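Local coordinates for protein sialyltransferase 0160 (Photobacterium damselae, PDB 4R84) that transfers a sialic acid residue from a CMP-activated donor to an acceptor sugar, probably forming an alpha-2,6 linkage to galactosides, at residues A[348-353]-A[423-428]; A[402-407]-A[415-420]. All blocks are in the same frame, centred on the assembly; numbering follows the deposited sequence.

How the interactions relate
Interactions 1 and 2 share one parallel sheet, their centres about 12 Å apart. Strand 425-427 of interaction 1 lies next to strand 401-405 of interaction 2, and two probable backbone hydrogen bonds couple them: F404 N to I425 O at 2.9 Å, and I427 N to F404 O at 2.9 Å. F404 thus carries the pairing in its main chain while its ring packs on helix 412-419. Strand 401-405 also spans two sites. At its start D401 binds the calcium ion that Y351 of interaction 1 helps hold; at its far end K405, and just beyond it G406 and H407, line the pocket of the CMP-sugar analogue.

Interaction 1 (A[348-353]-A[423-428]); sequences QQQYSQ and DMINIP. With CA (calcium ion), chain F.
N426 O accepts hydrogen bonds from two waters, and both waters lead back to the side-chain amide of Q350. One lies 2.7 Å from N426 O and in turn accepts from Q350 NE2. The other donates both to N426 O, at 2.9 Å, and to Q350 OE1, at 2.6 Å. The two ends of one amide are therefore tied to a single carbonyl, a closed water bridge that should restrain rotation about the CG-CD bond; no direct hydrogen bond joins the segments.

The remaining contact is van der Waals packing of the I425 methyls on two glutamine amides. The CG2 methyl sits against the Q350 amide, 3.5 Å from both CD and NE2, with OE1 scarcely farther, so the whole flat group meets the methyl rather than one end of it. With chi1 at -68°, CG2 of I425 is anti to the backbone N and CG1 is anti to the carbonyl carbon, which sends the two branches to different glutamines. The CD1 end of the CG1 branch comes 3.4 Å from Q353 OE1, the two side chains approaching from opposite directions. Q350 and I425 both also touch F403 on the neighbouring strand.

On the helix itself, Q350 O takes a hydrogen bond of 2.7 Å from a water that is also a calcium ligand, and Y351 O binds the ion directly at 2.5 Å. S354, L356, N358 and D401 complete the site together with a second water, while the Y351 ring meets F403 edge-to-face. The metal thus joins the end region of helix 344-353 to the following strand 358-362 and to strand 401-405. Helix 344-353 reaches across to strand 425-427, an outermost strand of the four-stranded parallel sheet (order 3-2-1-4) expected of a Rossmann-like domain in a GT-B glycosyltransferase.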
# COMPACT_ATOMS: atom_id res chain seq x y z
N GLN A 348 20.72 11.32 -3.25
CA GLN A 348 20.81 12.63 -2.60
C GLN A 348 22.15 13.27 -2.92
O GLN A 348 22.23 14.46 -3.24
CB GLN A 348 20.64 12.52 -1.08
CG GLN A 348 19.21 12.31 -0.61
CD GLN A 348 19.10 12.13 0.91
OE1 GLN A 348 19.89 11.41 1.52
NE2 GLN A 348 18.11 12.79 1.51
N GLN A 349 23.20 12.46 -2.82
CA GLN A 349 24.56 12.94 -3.10
C GLN A 349 24.69 13.32 -4.56
O GLN A 349 25.30 14.34 -4.89
CB GLN A 349 25.59 11.88 -2.71
CG GLN A 349 25.72 11.70 -1.18
CD GLN A 349 26.57 10.50 -0.77
OE1 GLN A 349 27.12 9.80 -1.61
NE2 GLN A 349 26.67 10.27 0.54
N GLN A 350 24.10 12.52 -5.44
CA GLN A 350 24.17 12.79 -6.88
C GLN A 350 23.39 14.05 -7.29
O GLN A 350 23.85 14.83 -8.14
CB GLN A 350 23.67 11.58 -7.68
CG GLN A 350 24.60 10.37 -7.57
CD GLN A 350 24.00 9.09 -8.09
OE1 GLN A 350 22.79 8.87 -8.01
NE2 GLN A 350 24.85 8.23 -8.64
N TYR A 351 22.24 14.25 -6.66
CA TYR A 351 21.44 15.47 -6.86
C TYR A 351 22.31 16.69 -6.53
O TYR A 351 22.18 17.74 -7.16
CB TYR A 351 20.17 15.45 -5.99
CG TYR A 351 18.96 14.70 -6.53
CD1 TYR A 351 18.86 14.32 -7.85
CD2 TYR A 351 17.91 14.36 -5.67
CE1 TYR A 351 17.73 13.63 -8.32
CE2 TYR A 351 16.79 13.67 -6.13
CZ TYR A 351 16.71 13.31 -7.45
OH TYR A 351 15.59 12.64 -7.89
N SER A 352 23.19 16.56 -5.54
CA SER A 352 24.01 17.69 -5.12
C SER A 352 25.40 17.77 -5.76
O SER A 352 26.14 18.72 -5.50
CB SER A 352 24.17 17.68 -3.60
OG SER A 352 22.96 18.04 -2.96
N GLN A 353 25.75 16.80 -6.61
CA GLN A 353 27.05 16.82 -7.32
C GLN A 353 27.28 18.14 -8.07
O GLN A 353 28.38 18.68 -8.07
CB GLN A 353 27.15 15.66 -8.30
CG GLN A 353 27.57 14.34 -7.69
CD GLN A 353 27.73 13.25 -8.73
OE1 GLN A 353 27.80 13.53 -9.93
NE2 GLN A 353 27.76 12.00 -8.28
N ASP A 423 27.42 12.86 -19.29
CA ASP A 423 27.32 13.36 -17.92
C ASP A 423 25.97 13.06 -17.28
O ASP A 423 25.65 13.58 -16.21
CB ASP A 423 27.53 14.87 -17.91
CG ASP A 423 28.97 15.27 -18.19
OD1 ASP A 423 29.90 14.48 -17.89
OD2 ASP A 423 29.17 16.38 -18.73
N MET A 424 25.20 12.16 -17.89
CA MET A 424 23.90 11.79 -17.36
C MET A 424 24.09 10.72 -16.30
O MET A 424 24.86 9.79 -16.47
CB MET A 424 22.96 11.32 -18.47
CG MET A 424 21.50 11.11 -18.01
SD MET A 424 20.34 10.87 -19.39
CE MET A 424 20.96 9.38 -20.13
N ILE A 425 23.44 10.91 -15.15
CA ILE A 425 23.57 9.97 -14.05
C ILE A 425 22.43 8.95 -14.07
O ILE A 425 21.27 9.32 -14.20
CB ILE A 425 23.61 10.70 -12.70
CG1 ILE A 425 24.91 11.49 -12.61
CG2 ILE A 425 23.53 9.68 -11.54
CD1 ILE A 425 24.97 12.54 -11.51
N ASN A 426 22.77 7.67 -13.93
CA ASN A 426 21.78 6.59 -13.97
C ASN A 426 21.10 6.34 -12.62
O ASN A 426 21.76 6.31 -11.59
CB ASN A 426 22.46 5.29 -14.43
CG ASN A 426 21.46 4.20 -14.77
OD1 ASN A 426 20.69 4.33 -15.72
ND2 ASN A 426 21.50 3.10 -14.02
N ILE A 427 19.78 6.18 -12.65
CA ILE A 427 19.03 5.67 -11.50
C ILE A 427 18.60 4.26 -11.86
O ILE A 427 17.87 4.06 -12.82
CB ILE A 427 17.81 6.55 -11.15
CG1 ILE A 427 18.26 8.01 -10.95
CG2 ILE A 427 17.05 6.02 -9.91
CD1 ILE A 427 17.11 8.98 -10.80
N PRO A 428 19.07 3.26 -11.08
CA PRO A 428 18.91 1.85 -11.46
C PRO A 428 17.50 1.51 -11.94
O PRO A 428 16.52 1.77 -11.23
CB PRO A 428 19.24 1.10 -10.16
CG PRO A 428 20.22 1.99 -9.46
CD PRO A 428 19.77 3.42 -9.80
CA CA F . 22.11 19.12 -9.21
O HOH W 1 24.32 6.04 -10.64
O HOH W 2 21.52 6.77 -8.73
O HOH W 3 23.63 17.06 -9.68
O HOH W 4 20.97 20.18 -7.47

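Interaction 2 (A[402-407]-A[415-420]); sequences LFFKGH and DIILGS. With CSF (cytidine-5'-monophosphate-3-fluoro-N-acetyl-neuraminic acid), chain E.
I417 and L418 of helix 412-419 pack on F404 of strand 401-405, inside the beta-alpha-beta unit that strand 425-427 completes in this Rossmann-like GT-B domain. The strand's exit forms part of the donor pocket. K405 O accepts from N4 of the bound cytosine at 2.9 Å, while K405 NZ donates to cytosine O2 at 2.8 Å. The same NZ also bonds G406 O and A429 O, bonds that should help hold the amine at the cytosine. H407 NE2 donates to OAA of the sugar carboxylate at 3.0 Å, with a weak second bond to OBA.

Along the helix, the I416 side chain comes first and packs on A377 of helix 373-388. I417 then makes the main contact. Its CG2 methyl lies over one face of the F404 ring, 4.0 Å from the ring centroid and 21° off the normal, a CH-pi geometry displaced toward the CE1 rim. The CD1 end of I417 adds a second touch at CZ. F404 is presented by chi1 of 177°, which sets CG anti to the backbone N and turns the ring to the helix. G406 N lies over the centre of the opposite ring face, 3.7 Å above the plane, so the ring is held between the helix and the strand's own exit.

L418 follows at the border of the contact, its CD1 4.2 Å from F404 CB and its side chain also against M424 and N426. Past G419, whose N bonds D415 O, S420 turns back on the helix: its OG donates to I416 O at 2.7 Å, tilted 32° from the carbonyl plane.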
# COMPACT_ATOMS: atom_id res chain seq x y z
N LEU A 402 21.25 16.21 -15.80
CA LEU A 402 20.51 15.09 -16.38
C LEU A 402 20.65 13.80 -15.59
O LEU A 402 21.75 13.39 -15.21
CB LEU A 402 20.91 14.82 -17.84
CG LEU A 402 20.48 15.78 -18.97
CD1 LEU A 402 20.64 17.25 -18.66
CD2 LEU A 402 21.21 15.41 -20.25
N PHE A 403 19.50 13.19 -15.34
CA PHE A 403 19.37 11.89 -14.69
C PHE A 403 18.48 11.02 -15.57
O PHE A 403 17.56 11.52 -16.23
CB PHE A 403 18.76 12.02 -13.30
CG PHE A 403 19.66 12.69 -12.30
CD1 PHE A 403 19.82 14.07 -12.29
CD2 PHE A 403 20.34 11.93 -11.35
CE1 PHE A 403 20.66 14.68 -11.36
CE2 PHE A 403 21.17 12.53 -10.43
CZ PHE A 403 21.34 13.91 -10.43
N PHE A 404 18.75 9.73 -15.57
CA PHE A 404 18.01 8.79 -16.40
C PHE A 404 17.35 7.74 -15.54
O PHE A 404 18.03 7.05 -14.77
CB PHE A 404 18.94 8.13 -17.42
CG PHE A 404 18.28 7.08 -18.28
CD1 PHE A 404 17.15 7.39 -19.03
CD2 PHE A 404 18.82 5.81 -18.40
CE1 PHE A 404 16.55 6.44 -19.84
CE2 PHE A 404 18.23 4.85 -19.21
CZ PHE A 404 17.08 5.16 -19.94
N LYS A 405 16.04 7.59 -15.65
CA LYS A 405 15.38 6.44 -15.02
C LYS A 405 14.83 5.56 -16.13
O LYS A 405 13.77 5.84 -16.71
CB LYS A 405 14.27 6.88 -14.05
CG LYS A 405 13.50 5.69 -13.42
CD LYS A 405 14.49 4.64 -12.95
CE LYS A 405 13.81 3.47 -12.28
NZ LYS A 405 12.99 2.55 -13.13
N GLY A 406 15.60 4.53 -16.47
CA GLY A 406 15.21 3.64 -17.53
C GLY A 406 14.06 2.74 -17.12
O GLY A 406 13.81 2.51 -15.92
N HIS A 407 13.35 2.23 -18.12
CA HIS A 407 12.32 1.22 -17.88
C HIS A 407 13.01 -0.05 -17.39
O HIS A 407 14.08 -0.41 -17.86
CB HIS A 407 11.53 0.95 -19.17
CG HIS A 407 10.28 0.14 -18.99
ND1 HIS A 407 10.29 -1.21 -18.71
CD2 HIS A 407 8.97 0.50 -19.07
CE1 HIS A 407 9.05 -1.65 -18.62
NE2 HIS A 407 8.23 -0.64 -18.84
N ASP A 415 21.12 1.03 -22.05
CA ASP A 415 22.55 1.25 -22.26
C ASP A 415 22.84 2.27 -23.36
O ASP A 415 23.74 3.09 -23.23
CB ASP A 415 23.27 -0.06 -22.60
CG ASP A 415 23.08 -1.13 -21.56
OD1 ASP A 415 22.93 -0.80 -20.37
OD2 ASP A 415 23.12 -2.32 -21.94
N ILE A 416 22.09 2.18 -24.46
CA ILE A 416 22.24 3.09 -25.60
C ILE A 416 21.93 4.52 -25.19
O ILE A 416 22.70 5.44 -25.48
CB ILE A 416 21.34 2.68 -26.78
CG1 ILE A 416 21.83 1.35 -27.38
CG2 ILE A 416 21.32 3.76 -27.87
CD1 ILE A 416 20.86 0.74 -28.36
N ILE A 417 20.79 4.70 -24.51
CA ILE A 417 20.39 6.03 -24.07
C ILE A 417 21.38 6.63 -23.08
O ILE A 417 21.81 7.78 -23.24
CB ILE A 417 18.98 6.00 -23.43
CG1 ILE A 417 17.93 5.60 -24.46
CG2 ILE A 417 18.62 7.35 -22.79
CD1 ILE A 417 16.56 5.26 -23.86
N LEU A 418 21.76 5.86 -22.07
CA LEU A 418 22.69 6.37 -21.07
C LEU A 418 24.02 6.75 -21.72
O LEU A 418 24.61 7.78 -21.40
CB LEU A 418 22.91 5.34 -19.95
CG LEU A 418 23.66 5.83 -18.71
CD1 LEU A 418 22.90 6.98 -18.05
CD2 LEU A 418 23.88 4.67 -17.73
N GLY A 419 24.48 5.91 -22.64
CA GLY A 419 25.75 6.12 -23.29
C GLY A 419 25.76 7.31 -24.23
O GLY A 419 26.82 7.76 -24.67
N SER A 420 24.58 7.84 -24.53
CA SER A 420 24.48 8.96 -25.48
C SER A 420 24.64 10.31 -24.80
O SER A 420 24.75 11.34 -25.47
CB SER A 420 23.14 8.92 -26.22
OG SER A 420 23.00 7.72 -26.94
C5A CSF E . 1.18 -0.27 -20.72
C4A CSF E . 1.19 -1.10 -19.44
C2A CSF E . 3.68 -0.68 -19.27
O6A CSF E . 3.54 0.12 -20.45
C6A CSF E . 2.28 0.77 -20.62
C3A CSF E . 2.56 -1.74 -19.22
O4A CSF E . 0.18 -2.11 -19.54
N5A CSF E . -0.10 0.39 -20.86
C7A CSF E . 2.36 1.57 -21.90
C8A CSF E . 3.45 2.62 -21.80
C9A CSF E . 3.38 3.56 -23.00
O9A CSF E . 4.41 4.54 -22.83
O8A CSF E . 3.22 3.38 -20.62
O7A CSF E . 2.67 0.70 -22.99
C1A CSF E . 5.03 -1.37 -19.30
OBA CSF E . 5.39 -2.03 -18.30
OAA CSF E . 5.75 -1.27 -20.32
O1A CSF E . 3.59 0.07 -18.06
O2A CSF E . 3.26 2.28 -16.95
N1 CSF E . 8.76 2.21 -14.72
C2 CSF E . 9.88 2.81 -14.13
N3 CSF E . 10.64 3.66 -14.86
C4 CSF E . 10.31 3.92 -16.14
C5 CSF E . 9.20 3.31 -16.74
C6 CSF E . 8.43 2.43 -15.99
C3' CSF E . 5.72 1.82 -13.70
C2' CSF E . 7.02 1.95 -12.96
C1' CSF E . 7.99 1.26 -13.89
O4' CSF E . 7.22 0.39 -14.73
C4' CSF E . 5.86 0.44 -14.32
PA CSF E . 4.31 1.48 -17.68
O5' CSF E . 5.35 1.12 -16.54
C5' CSF E . 4.96 0.23 -15.51
O3' CSF E . 4.61 1.95 -12.83
O2' CSF E . 6.99 1.18 -11.75
N4 CSF E . 11.07 4.76 -16.87
O2 CSF E . 10.16 2.56 -12.93
O3A CSF E . 5.07 2.07 -18.83
C10 CSF E . -0.85 0.32 -21.97
O10 CSF E . -0.55 -0.38 -22.92
C11 CSF E . -2.07 1.19 -21.97
F3A CSF E . 2.82 -2.68 -20.19